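Local coordinates for protein uracil-DNA glycosylase (Sulfolobus tokodaii str. 7, PDB 4ZBY) that belongs to the uracil-DNA glycosylase superfamily, with an iron/sulfur cluster and a uracil bound to a single-chain alpha/beta fold, at residues E156-P161 and R186-T191; G60-Q65 and N173-L178. All blocks are in the same frame, centred on the assembly; numbering follows the deposited sequence.

Overall arrangement
Both contacts hang on one element, helix 172-190, the last helix of the chain. Contact 1 uses its C-terminal end, where Leu188 meets strand 155-162 of the central mixed sheet. Contact 2 uses its N-terminal part, where Arg175 reaches across to helix 58-71. Their centres lie 18 Å apart, with nearest atoms about 7 Å from each other, so they share the helix without touching. Each centre sits about 14 Å from the centre of the chain. Contact 2 is related to the uracil site through helix 58-71: the side chain of Leu62 is about 10 Å from the bound uracil, and its neighbour Leu63 packs on Phe55, one of the pocket residues.

Contact 1: residues E156-P161 and R186-T191; sequences EIIVFP and RELAIT
Ile158 and Leu188 bring strand 156-161 and the last turn of the helix closest, their CA atoms 8.5 Å apart, and no hydrogen bond joins the two backbones. The gap is filled by three apolar side chains, with Leu188 in the middle. Its CG lies beside the backbone N and anti to the carbonyl carbon (chi1 -68°), which sets a single methyl, CD1, against both Phe160 and Ile158. That methyl, Leu188 CD1, comes at the Phe160 ring obliquely, 3.6 Å from Phe160 CD1. The neighbouring ring carbon Phe160 CE1 is 3.9 Å from the same Leu188 CD1, so the methyl is shared between two ring carbons, and the two side chains cross at about a right angle. Ile158 approaches with its short branch, CG2, lying 4.2 Å from Leu188 CD1, a looser fit than that of the phenylalanine.

The strand's alternation decides who takes part. Ile158 and Phe160 project toward the helix, whereas Val159, between them, packs on Ile129 and Met133 of helix 123-133. Ser147 touches all three side chains of the contact, and Leu188 also rests on Ile117 of the adjacent strand. The helix ends here, Thr191 being the first residue to leave helical geometry. Lys116 NZ donates hydrogen bonds to the carbonyl oxygens of Ala189 and Thr191; its positive charge would be expected to suit the negative end of the helix dipole.

This is a terminal helix laid on one face of a mixed beta-sheet while helix 123-133 covers the other, the layered alpha/beta/alpha arrangement characteristic of the uracil-DNA glycosylase superfamily.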
loop_
_atom_site.group_PDB
_atom_site.type_symbol
_atom_site.label_atom_id
_atom_site.label_comp_id
_atom_site.label_asym_id
_atom_site.label_seq_id
_atom_site.Cartn_x
_atom_site.Cartn_y
_atom_site.Cartn_z
ATOM N N GLU A 156 -8.652 13.129 -9.893
ATOM C CA GLU A 156 -8.691 13.121 -8.445
ATOM C C GLU A 156 -8.413 11.698 -8.018
ATOM O O GLU A 156 -8.855 10.755 -8.684
ATOM C CB GLU A 156 -10.047 13.550 -7.898
ATOM C CG GLU A 156 -10.424 15.001 -8.114
ATOM C CD GLU A 156 -11.746 15.348 -7.448
ATOM O OE1 GLU A 156 -12.527 14.412 -7.164
ATOM O OE2 GLU A 156 -12.001 16.545 -7.201
ATOM N N ILE A 157 -7.693 11.536 -6.917
ATOM C CA ILE A 157 -7.509 10.223 -6.318
ATOM C C ILE A 157 -8.092 10.285 -4.925
ATOM O O ILE A 157 -7.861 11.254 -4.195
ATOM C CB ILE A 157 -6.023 9.815 -6.252
ATOM C CG1 ILE A 157 -5.486 9.608 -7.675
ATOM C CG2 ILE A 157 -5.857 8.519 -5.437
ATOM C CD1 ILE A 157 -3.989 9.457 -7.748
ATOM N N ILE A 158 -8.883 9.284 -4.569
ATOM C CA ILE A 158 -9.443 9.219 -3.221
ATOM C C ILE A 158 -8.489 8.440 -2.343
ATOM O O ILE A 158 -8.217 7.268 -2.613
ATOM C CB ILE A 158 -10.792 8.524 -3.213
ATOM C CG1 ILE A 158 -11.797 9.305 -4.065
ATOM C CG2 ILE A 158 -11.280 8.379 -1.815
ATOM C CD1 ILE A 158 -13.060 8.510 -4.371
ATOM N N VAL A 159 -7.970 9.080 -1.305
ATOM C CA VAL A 159 -7.049 8.403 -0.404
ATOM C C VAL A 159 -7.796 7.999 0.856
ATOM O O VAL A 159 -8.468 8.816 1.488
ATOM C CB VAL A 159 -5.831 9.288 -0.034
ATOM C CG1 VAL A 159 -4.962 8.599 1.045
ATOM C CG2 VAL A 159 -5.002 9.594 -1.272
ATOM N N PHE A 160 -7.692 6.731 1.212
ATOM C CA PHE A 160 -8.418 6.221 2.361
ATOM C C PHE A 160 -7.491 5.483 3.310
ATOM O O PHE A 160 -7.106 4.348 3.044
ATOM C CB PHE A 160 -9.551 5.288 1.899
ATOM C CG PHE A 160 -10.607 5.088 2.919
ATOM C CD1 PHE A 160 -11.853 5.668 2.754
ATOM C CD2 PHE A 160 -10.359 4.349 4.077
ATOM C CE1 PHE A 160 -12.838 5.516 3.734
ATOM C CE2 PHE A 160 -11.347 4.189 5.059
ATOM C CZ PHE A 160 -12.581 4.755 4.871
ATOM N N PRO A 161 -7.127 6.128 4.430
ATOM C CA PRO A 161 -6.217 5.459 5.348
ATOM C C PRO A 161 -6.940 4.458 6.241
ATOM O O PRO A 161 -8.039 4.746 6.674
ATOM C CB PRO A 161 -5.655 6.614 6.203
ATOM C CG PRO A 161 -6.038 7.872 5.471
ATOM C CD PRO A 161 -7.322 7.549 4.768
ATOM N N ARG A 186 -15.594 -0.049 -0.160
ATOM C CA ARG A 186 -16.429 -0.655 -1.217
ATOM C C ARG A 186 -17.422 0.372 -1.743
ATOM O O ARG A 186 -17.616 0.499 -2.948
ATOM C CB ARG A 186 -17.176 -1.893 -0.736
ATOM C CG ARG A 186 -17.916 -2.586 -1.918
ATOM C CD ARG A 186 -19.066 -3.443 -1.509
ATOM N NE ARG A 186 -19.720 -4.021 -2.688
ATOM C CZ ARG A 186 -20.950 -3.742 -3.110
ATOM N NH1 ARG A 186 -21.399 -4.347 -4.200
ATOM N NH2 ARG A 186 -21.740 -2.890 -2.453
ATOM N N GLU A 187 -18.063 1.103 -0.835
ATOM C CA GLU A 187 -19.060 2.085 -1.264
ATOM C C GLU A 187 -18.400 3.138 -2.159
ATOM O O GLU A 187 -18.939 3.486 -3.202
ATOM C CB GLU A 187 -19.751 2.729 -0.065
ATOM C CG GLU A 187 -20.844 3.689 -0.455
ATOM C CD GLU A 187 -21.771 4.042 0.703
ATOM O OE1 GLU A 187 -21.570 3.495 1.810
ATOM O OE2 GLU A 187 -22.698 4.863 0.510
ATOM N N LEU A 188 -17.222 3.626 -1.781
ATOM C CA LEU A 188 -16.525 4.594 -2.632
ATOM C C LEU A 188 -16.168 4.016 -4.011
ATOM O O LEU A 188 -16.204 4.723 -5.012
ATOM C CB LEU A 188 -15.250 5.094 -1.934
ATOM C CG LEU A 188 -15.515 5.950 -0.698
ATOM C CD1 LEU A 188 -14.247 6.091 0.130
ATOM C CD2 LEU A 188 -16.021 7.322 -1.103
ATOM N N ALA A 189 -15.843 2.731 -4.060
ATOM C CA ALA A 189 -15.404 2.124 -5.308
ATOM C C ALA A 189 -16.542 1.935 -6.287
ATOM O O ALA A 189 -16.358 2.086 -7.508
ATOM C CB ALA A 189 -14.722 0.777 -5.019
ATOM N N ILE A 190 -17.725 1.608 -5.772
ATOM C CA ILE A 190 -18.853 1.321 -6.656
ATOM C C ILE A 190 -19.740 2.518 -6.981
ATOM O O ILE A 190 -20.631 2.408 -7.824
ATOM C CB ILE A 190 -19.783 0.203 -6.095
ATOM C CG1 ILE A 190 -20.532 0.668 -4.850
ATOM C CG2 ILE A 190 -19.015 -1.075 -5.855
ATOM C CD1 ILE A 190 -21.744 -0.192 -4.525
ATOM N N THR A 191 -19.478 3.657 -6.341
ATOM C CA THR A 191 -20.317 4.845 -6.504
ATOM C C THR A 191 -19.693 5.810 -7.506
ATOM O O THR A 191 -18.542 6.194 -7.341
ATOM C CB THR A 191 -20.526 5.567 -5.146
ATOM O OG1 THR A 191 -21.052 4.643 -4.179
ATOM C CG2 THR A 191 -21.487 6.737 -5.304
#

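Contact 2: residues G60-Q65 and N173-L178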
loop_
_atom_site.group_PDB
_atom_site.type_symbol
_atom_site.label_atom_id
_atom_site.label_comp_id
_atom_site.label_asym_id
_atom_site.label_seq_id
_atom_site.Cartn_x
_atom_site.Cartn_y
_atom_site.Cartn_z
ATOM N N GLY A 60 -1.096 -10.481 5.387
ATOM C CA GLY A 60 -1.504 -10.474 4.000
ATOM C C GLY A 60 -2.705 -11.349 3.669
ATOM O O GLY A 60 -3.532 -10.977 2.815
ATOM N N LYS A 61 -2.784 -12.518 4.296
ATOM C CA LYS A 61 -3.920 -13.418 4.099
ATOM C C LYS A 61 -5.208 -12.754 4.598
ATOM O O LYS A 61 -6.271 -12.906 3.984
ATOM C CB LYS A 61 -3.681 -14.755 4.793
ATOM C CG LYS A 61 -2.534 -15.553 4.124
ATOM C CD LYS A 61 -2.103 -16.762 4.947
ATOM C CE LYS A 61 -0.890 -17.449 4.320
ATOM N NZ LYS A 61 -0.563 -18.719 5.043
ATOM N N LEU A 62 -5.102 -11.983 5.676
ATOM C CA LEU A 62 -6.263 -11.248 6.180
ATOM C C LEU A 62 -6.646 -10.166 5.175
ATOM O O LEU A 62 -7.824 -9.972 4.881
ATOM C CB LEU A 62 -5.980 -10.640 7.542
ATOM C CG LEU A 62 -7.079 -9.754 8.122
ATOM C CD1 LEU A 62 -8.413 -10.467 8.108
ATOM C CD2 LEU A 62 -6.683 -9.409 9.542
ATOM N N LEU A 63 -5.648 -9.457 4.652
ATOM C CA LEU A 63 -5.915 -8.457 3.638
ATOM C C LEU A 63 -6.633 -9.080 2.444
ATOM O O LEU A 63 -7.644 -8.556 1.989
ATOM C CB LEU A 63 -4.626 -7.783 3.167
ATOM C CG LEU A 63 -4.818 -6.788 2.024
ATOM C CD1 LEU A 63 -5.679 -5.601 2.442
ATOM C CD2 LEU A 63 -3.497 -6.273 1.500
ATOM N N THR A 64 -6.116 -10.201 1.940
ATOM C CA THR A 64 -6.758 -10.855 0.814
ATOM C C THR A 64 -8.215 -11.217 1.105
ATOM O O THR A 64 -9.110 -11.008 0.264
ATOM C CB THR A 64 -5.951 -12.114 0.415
ATOM O OG1 THR A 64 -4.618 -11.704 0.136
ATOM C CG2 THR A 64 -6.562 -12.765 -0.812
ATOM N N GLN A 65 -8.472 -11.710 2.311
ATOM C CA GLN A 65 -9.818 -12.094 2.701
ATOM C C GLN A 65 -10.746 -10.881 2.715
ATOM O O GLN A 65 -11.872 -10.969 2.242
ATOM C CB GLN A 65 -9.825 -12.789 4.070
ATOM C CG GLN A 65 -11.218 -13.210 4.516
ATOM C CD GLN A 65 -11.232 -13.825 5.908
ATOM O OE1 GLN A 65 -10.218 -13.835 6.612
ATOM N NE2 GLN A 65 -12.383 -14.336 6.310
ATOM N N ASN A 173 -11.604 -6.213 18.126
ATOM C CA ASN A 173 -12.208 -4.909 17.951
ATOM C C ASN A 173 -11.586 -4.092 16.818
ATOM O O ASN A 173 -12.294 -3.444 16.035
ATOM C CB ASN A 173 -12.124 -4.112 19.228
ATOM C CG ASN A 173 -12.750 -2.776 19.069
ATOM O OD1 ASN A 173 -13.974 -2.664 19.062
ATOM N ND2 ASN A 173 -11.928 -1.751 18.890
ATOM N N LEU A 174 -10.263 -4.110 16.737
ATOM C CA LEU A 174 -9.565 -3.387 15.687
ATOM C C LEU A 174 -9.883 -4.007 14.334
ATOM O O LEU A 174 -9.993 -3.314 13.323
ATOM C CB LEU A 174 -8.060 -3.397 15.942
ATOM C CG LEU A 174 -7.364 -2.043 15.868
ATOM C CD1 LEU A 174 -8.210 -0.995 16.583
ATOM C CD2 LEU A 174 -5.971 -2.138 16.485
ATOM N N ARG A 175 -10.048 -5.319 14.321
ATOM C CA ARG A 175 -10.448 -5.988 13.099
ATOM C C ARG A 175 -11.813 -5.506 12.630
ATOM O O ARG A 175 -12.012 -5.258 11.444
ATOM C CB ARG A 175 -10.480 -7.495 13.280
ATOM C CG ARG A 175 -10.468 -8.197 11.936
ATOM C CD ARG A 175 -10.689 -9.673 12.071
ATOM N NE ARG A 175 -11.384 -10.211 10.903
ATOM C CZ ARG A 175 -11.147 -11.413 10.392
ATOM N NH1 ARG A 175 -11.828 -11.836 9.337
ATOM N NH2 ARG A 175 -10.220 -12.188 10.938
ATOM N N LYS A 176 -12.760 -5.390 13.558
ATOM C CA LYS A 176 -14.086 -4.939 13.174
ATOM C C LYS A 176 -14.012 -3.545 12.571
ATOM O O LYS A 176 -14.751 -3.229 11.629
ATOM C CB LYS A 176 -15.033 -4.968 14.381
ATOM C CG LYS A 176 -15.644 -6.324 14.609
ATOM C CD LYS A 176 -16.700 -6.583 13.555
ATOM C CE LYS A 176 -17.219 -8.007 13.590
ATOM N NZ LYS A 176 -18.298 -8.194 12.577
ATOM N N ILE A 177 -13.121 -2.711 13.105
ATOM C CA ILE A 177 -12.962 -1.355 12.592
ATOM C C ILE A 177 -12.404 -1.365 11.165
ATOM O O ILE A 177 -12.846 -0.608 10.295
ATOM C CB ILE A 177 -12.046 -0.519 13.490
ATOM C CG1 ILE A 177 -12.717 -0.358 14.853
ATOM C CG2 ILE A 177 -11.757 0.845 12.850
ATOM C CD1 ILE A 177 -12.029 0.615 15.798
ATOM N N LEU A 178 -11.429 -2.235 10.944
ATOM C CA LEU A 178 -10.831 -2.390 9.626
ATOM C C LEU A 178 -11.867 -2.910 8.616
ATOM O O LEU A 178 -11.933 -2.428 7.491
ATOM C CB LEU A 178 -9.616 -3.322 9.720
ATOM C CG LEU A 178 -8.801 -3.555 8.446
ATOM C CD1 LEU A 178 -8.287 -2.277 7.881
ATOM C CD2 LEU A 178 -7.610 -4.477 8.790
HETATM O O HOH W 1 -9.743 -14.591 9.220
#
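Leu62 and Arg175 make the close-packed part of this helix-helix contact. Methyl CD1 of Leu62 sits over the centre of one face of the Arg175 guanidinium, 3.6 Å above its plane, and Leu62 CD1 is 3.7 Å from Arg175 CZ. Leu62 is buried and points toward the other helix from its backbone; with CG anti to N (chi1 175°), its CD1 meets the guanidinium. Arg175 also leaves its backbone with CG anti to N, then bends at chi3 (149°), and that bend brings the flat group across the leucine methyl. Met66, one turn along helix 58-71 from Leu62, touches both Arg175 and Leu178.

The polar side is looser and carries water. The extended Gln65 side chain crosses that of Arg175 at about a right angle, without a direct bond: Gln65 OE1 remains 3.7 Å from Arg175 NH1, and the amide and guanidinium planes stand 86° apart. A water bridges them instead, donating to Gln65 OE1 at 2.8 Å and accepting from Arg175 NH2 at 3.0 Å. This water lies in the guanidinium plane, at its edge, so it leaves the leucine-covered face undisturbed. The principal partner of the arginine is in its own helix, where Arg175 NE forms a salt bridge with Glu179 OE2. The amide nitrogen of Gln65 has a weak hydrogen bond to Glu69, likewise one turn along. Each polar end thus has a partner in its own helix, a weak one for Gln65, while the water links them across the gap.

With CA atoms no nearer than 9.6 Å, at Leu62 and Arg175, long side chains rather than close backbones join the helices. The result is a peripheral helix-helix junction of the uracil-DNA glycosylase fold, joining the C-terminal helix to the helix that follows pocket residues Pro54 and Phe55.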